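Local coordinates for protein CopN (Chlamydia pneumoniae, PDB 4NRH) that probably acts as a gatekeeper of type III secretion, pairing with the chaperone Scc3 to direct the secretion of translocator proteins, at residues Ser261-Gly264 with Val265-Phe269; Val247-Glu250 with Val251-Ile255. One frame throughout, in Å; residues are numbered along the deposited sequence.

Contact 1. Residues Ser261-Gly264 with Val265-Phe269; sequences SVTG and VLNLF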
loop_
_atom_site.group_PDB
_atom_site.type_symbol
_atom_site.label_atom_id
_atom_site.label_comp_id
_atom_site.label_asym_id
_atom_site.label_seq_id
_atom_site.Cartn_x
_atom_site.Cartn_y
_atom_site.Cartn_z
ATOM N N SER A 261 -8.154 -19.192 25.905
ATOM C CA SER A 261 -8.787 -18.639 24.714
ATOM C C SER A 261 -8.350 -17.194 24.502
ATOM O O SER A 261 -7.963 -16.808 23.399
ATOM C CB SER A 261 -10.309 -18.724 24.823
ATOM O OG SER A 261 -10.739 -20.071 24.907
ATOM N N VAL A 262 -8.431 -16.400 25.566
ATOM C CA VAL A 262 -8.035 -14.998 25.526
ATOM C C VAL A 262 -6.556 -14.864 25.169
ATOM O O VAL A 262 -6.187 -14.072 24.300
ATOM C CB VAL A 262 -8.303 -14.301 26.875
ATOM C CG1 VAL A 262 -7.699 -12.905 26.887
ATOM C CG2 VAL A 262 -9.795 -14.243 27.150
ATOM N N THR A 263 -5.721 -15.646 25.846
ATOM C CA THR A 263 -4.286 -15.681 25.578
ATOM C C THR A 263 -3.992 -16.043 24.123
ATOM O O THR A 263 -3.139 -15.428 23.482
ATOM C CB THR A 263 -3.572 -16.688 26.506
ATOM O OG1 THR A 263 -3.718 -16.270 27.869
ATOM C CG2 THR A 263 -2.091 -16.782 26.166
ATOM N N GLY A 264 -4.707 -17.041 23.611
ATOM C CA GLY A 264 -4.523 -17.495 22.244
ATOM C C GLY A 264 -4.779 -16.408 21.217
ATOM O O GLY A 264 -4.020 -16.257 20.257
ATOM N N VAL A 265 -5.852 -15.650 21.419
ATOM C CA VAL A 265 -6.201 -14.557 20.517
ATOM C C VAL A 265 -5.179 -13.426 20.613
ATOM O O VAL A 265 -4.775 -12.854 19.599
ATOM C CB VAL A 265 -7.609 -14.008 20.819
ATOM C CG1 VAL A 265 -7.895 -12.774 19.977
ATOM C CG2 VAL A 265 -8.657 -15.078 20.564
ATOM N N LEU A 266 -4.762 -13.114 21.838
ATOM C CA LEU A 266 -3.769 -12.069 22.072
ATOM C C LEU A 266 -2.448 -12.395 21.382
ATOM O O LEU A 266 -1.833 -11.531 20.758
ATOM C CB LEU A 266 -3.539 -11.870 23.570
ATOM C CG LEU A 266 -4.632 -11.138 24.349
ATOM C CD1 LEU A 266 -4.403 -11.272 25.846
ATOM C CD2 LEU A 266 -4.680 -9.676 23.943
ATOM N N ASN A 267 -2.016 -13.647 21.502
ATOM C CA ASN A 267 -0.809 -14.106 20.825
ATOM C C ASN A 267 -0.968 -14.024 19.313
ATOM O O ASN A 267 -0.017 -13.732 18.588
ATOM C CB ASN A 267 -0.468 -15.538 21.239
ATOM C CG ASN A 267 0.132 -15.615 22.628
ATOM O OD1 ASN A 267 0.808 -14.689 23.077
ATOM N ND2 ASN A 267 -0.112 -16.723 23.317
ATOM N N LEU A 268 -2.183 -14.293 18.844
ATOM C CA LEU A 268 -2.496 -14.212 17.425
ATOM C C LEU A 268 -2.408 -12.767 16.938
ATOM O O LEU A 268 -1.862 -12.496 15.868
ATOM C CB LEU A 268 -3.887 -14.787 17.153
ATOM C CG LEU A 268 -4.241 -14.978 15.682
ATOM C CD1 LEU A 268 -3.178 -15.831 15.018
ATOM C CD2 LEU A 268 -5.613 -15.617 15.540
ATOM N N PHE A 269 -2.957 -11.847 17.725
ATOM C CA PHE A 269 -2.883 -10.422 17.417
ATOM C C PHE A 269 -1.442 -9.926 17.383
ATOM O O PHE A 269 -1.063 -9.160 16.496
ATOM C CB PHE A 269 -3.689 -9.607 18.432
ATOM C CG PHE A 269 -5.171 -9.611 18.177
ATOM C CD1 PHE A 269 -5.692 -10.201 17.037
ATOM C CD2 PHE A 269 -6.041 -9.016 19.075
ATOM C CE1 PHE A 269 -7.054 -10.202 16.801
ATOM C CE2 PHE A 269 -7.404 -9.014 18.844
ATOM C CZ PHE A 269 -7.911 -9.608 17.705
#

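Contact 2. Residues Val247-Glu250 with Val251-Ile255; sequences VERE and VRNLI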
loop_
_atom_site.group_PDB
_atom_site.type_symbol
_atom_site.label_atom_id
_atom_site.label_comp_id
_atom_site.label_asym_id
_atom_site.label_seq_id
_atom_site.Cartn_x
_atom_site.Cartn_y
_atom_site.Cartn_z
ATOM N N VAL A 247 -7.589 -3.526 24.920
ATOM C CA VAL A 247 -7.225 -4.671 24.094
ATOM C C VAL A 247 -7.765 -5.963 24.701
ATOM O O VAL A 247 -8.310 -6.813 23.995
ATOM C CB VAL A 247 -5.696 -4.776 23.919
ATOM C CG1 VAL A 247 -5.323 -6.089 23.249
ATOM C CG2 VAL A 247 -5.175 -3.597 23.113
ATOM N N GLU A 248 -7.619 -6.102 26.017
ATOM C CA GLU A 248 -8.105 -7.286 26.719
ATOM C C GLU A 248 -9.624 -7.393 26.635
ATOM O O GLU A 248 -10.166 -8.477 26.419
ATOM C CB GLU A 248 -7.663 -7.264 28.185
ATOM C CG GLU A 248 -8.155 -8.456 28.993
ATOM C CD GLU A 248 -7.766 -8.375 30.456
ATOM O OE1 GLU A 248 -7.026 -7.439 30.826
ATOM O OE2 GLU A 248 -8.204 -9.245 31.237
ATOM N N ARG A 249 -10.301 -6.261 26.804
ATOM C CA ARG A 249 -11.758 -6.221 26.747
ATOM C C ARG A 249 -12.274 -6.615 25.367
ATOM O O ARG A 249 -13.272 -7.325 25.248
ATOM C CB ARG A 249 -12.273 -4.827 27.111
ATOM C CG ARG A 249 -13.782 -4.754 27.284
ATOM C CD ARG A 249 -14.233 -3.353 27.660
ATOM N NE ARG A 249 -13.999 -2.400 26.578
ATOM C CZ ARG A 249 -14.486 -1.163 26.551
ATOM N NH1 ARG A 249 -15.243 -0.724 27.547
ATOM N NH2 ARG A 249 -14.220 -0.366 25.524
ATOM N N GLU A 250 -11.590 -6.142 24.330
ATOM C CA GLU A 250 -11.972 -6.437 22.954
ATOM C C GLU A 250 -11.854 -7.931 22.666
ATOM O O GLU A 250 -12.712 -8.518 22.007
ATOM C CB GLU A 250 -11.108 -5.639 21.975
ATOM C CG GLU A 250 -11.406 -5.916 20.508
ATOM C CD GLU A 250 -12.813 -5.511 20.108
ATOM O OE1 GLU A 250 -13.370 -4.585 20.735
ATOM O OE2 GLU A 250 -13.364 -6.121 19.168
ATOM N N VAL A 251 -10.781 -8.538 23.166
ATOM C CA VAL A 251 -10.556 -9.967 22.998
ATOM C C VAL A 251 -11.600 -10.788 23.757
ATOM O O VAL A 251 -12.107 -11.787 23.245
ATOM C CB VAL A 251 -9.141 -10.367 23.468
ATOM C CG1 VAL A 251 -8.994 -11.879 23.523
ATOM C CG2 VAL A 251 -8.092 -9.764 22.549
ATOM N N ARG A 252 -11.929 -10.353 24.970
ATOM C CA ARG A 252 -12.936 -11.032 25.781
ATOM C C ARG A 252 -14.327 -10.963 25.156
ATOM O O ARG A 252 -15.088 -11.927 25.218
ATOM C CB ARG A 252 -12.965 -10.449 27.195
ATOM C CG ARG A 252 -11.753 -10.827 28.028
ATOM C CD ARG A 252 -11.859 -10.311 29.451
ATOM N NE ARG A 252 -10.673 -10.645 30.234
ATOM C CZ ARG A 252 -10.451 -11.835 30.783
ATOM N NH1 ARG A 252 -11.338 -12.810 30.638
ATOM N NH2 ARG A 252 -9.343 -12.051 31.477
ATOM N N ASN A 253 -14.660 -9.821 24.562
ATOM C CA ASN A 253 -15.915 -9.687 23.829
ATOM C C ASN A 253 -15.937 -10.604 22.612
ATOM O O ASN A 253 -16.999 -11.008 22.138
ATOM C CB ASN A 253 -16.136 -8.237 23.390
ATOM C CG ASN A 253 -16.366 -7.301 24.558
ATOM O OD1 ASN A 253 -16.700 -7.735 25.661
ATOM N ND2 ASN A 253 -16.190 -6.005 24.322
ATOM N N LEU A 254 -14.748 -10.923 22.113
ATOM C CA LEU A 254 -14.597 -11.718 20.901
ATOM C C LEU A 254 -14.731 -13.224 21.148
ATOM O O LEU A 254 -15.434 -13.916 20.413
ATOM C CB LEU A 254 -13.247 -11.410 20.250
ATOM C CG LEU A 254 -12.943 -12.052 18.897
ATOM C CD1 LEU A 254 -13.982 -11.629 17.870
ATOM C CD2 LEU A 254 -11.543 -11.680 18.433
ATOM N N ILE A 255 -14.053 -13.730 22.177
ATOM C CA ILE A 255 -13.939 -15.176 22.364
ATOM C C ILE A 255 -14.384 -15.648 23.755
ATOM O O ILE A 255 -14.417 -16.847 24.032
ATOM C CB ILE A 255 -12.482 -15.641 22.118
ATOM C CG1 ILE A 255 -12.427 -17.143 21.810
ATOM C CG2 ILE A 255 -11.594 -15.270 23.300
ATOM C CD1 ILE A 255 -11.058 -17.641 21.405
#

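Contact 1. Residues Ser261-Gly264 with Val265-Phe269
Two successive turns in the body of helix 259-272 make this contact, where Val262 meets Leu266 and Thr263 meets Asn267 at i to i+4 spacing. Val262 and Leu266 lie alongside each other and point the same way. Val262 CG1 reaches Leu266 CD1 at 3.8 Å. Leu266 CG stands anti to its carbonyl carbon (chi1 -75°), which leans the side chain back over the preceding turn and sets CG 3.3 Å from Val262 O. Thr263 and Asn267 also lie side by side. The methyl CG2 of Thr263 lies 3.5 Å from Asn267 ND2, while Thr263 OG1 turns back to bond Val259 O. Beneath the side chains run regular alpha-helical bonds, such as Asn267 N to Thr263 O at 2.9 Å. Further along, Val265 CG1 sits over one face of the Phe269 ring, offset toward its rim. The helix is packed on several sides. Val262 and Val265 rest on Val251 of helix 244-255. Leu266 and Asn267 touch Leu298 of helix 284-301. Val265 and Leu268 meet helix 179-215, and Phe269 packs against helix 226-237.

Contact 2. Residues Val247-Glu250 with Val251-Ile255
A salt bridge between Glu248 and Arg252, spaced i to i+4, marks the more polar side of helix 244-255, within the third helical domain of this secretion regulator family. The two side chains run side by side in the same direction. Arg252 turns the edge of its guanidinium, NE and NH2, to one carboxylate oxygen. Glu248 OE2 takes both bonds, at 3.0 Å from Arg252 NE and 3.0 Å from Arg252 NH2. The oxygen lies almost in the guanidinium plane. NH2 meets the anti lone pair of OE2, away from the other oxygen, and NE comes from the same side but 20° out of the carboxylate plane. Both nitrogens go to OE2, so this is not the two-oxygen pairing; the carboxylate and guanidinium planes are also turned 46° apart. Glu248 is fully extended from CA to its carboxylate (chi1 179°), which carries OE2 out to meet the arginine. The aliphatic part of Arg252 lies over the backbone, with CG 3.3 Å from Glu248 O. One residue further along, Arg249 CG approaches Asn253 ND2 at 4.0 Å, a looser contact. Glu250 instead bonds Ser232 of helix 226-237 through OE2. Arg252 NH1 has a long, weak ion pair with Asp257. Two bonds on one oxygen should limit rotation of the Glu248 carboxylate, and the nearby positive charge would be expected to favour its ionised form.

The contacts lie on consecutive helices, 244-255 and 259-272, with centres about 9 Å apart. Their apolar sides face each other: Val265 CG2 meets Ile255 CD1 at 3.6 Å, and Leu266 CD2 meets Val251 CG2 at 3.7 Å. Both helices also touch helix 226-237. Contact 1 is the more buried, and its main side-chain pairing is between hydrocarbon groups. Contact 2 is only partly buried. Its valines and Ile255 serve the shared core, while its charged residues form an ionic pair on a more exposed side. Both rest on the same helical backbone bonding, but in contact 2 the bond from Leu254 N to Glu250 O is weak, near the end of helix 244-255.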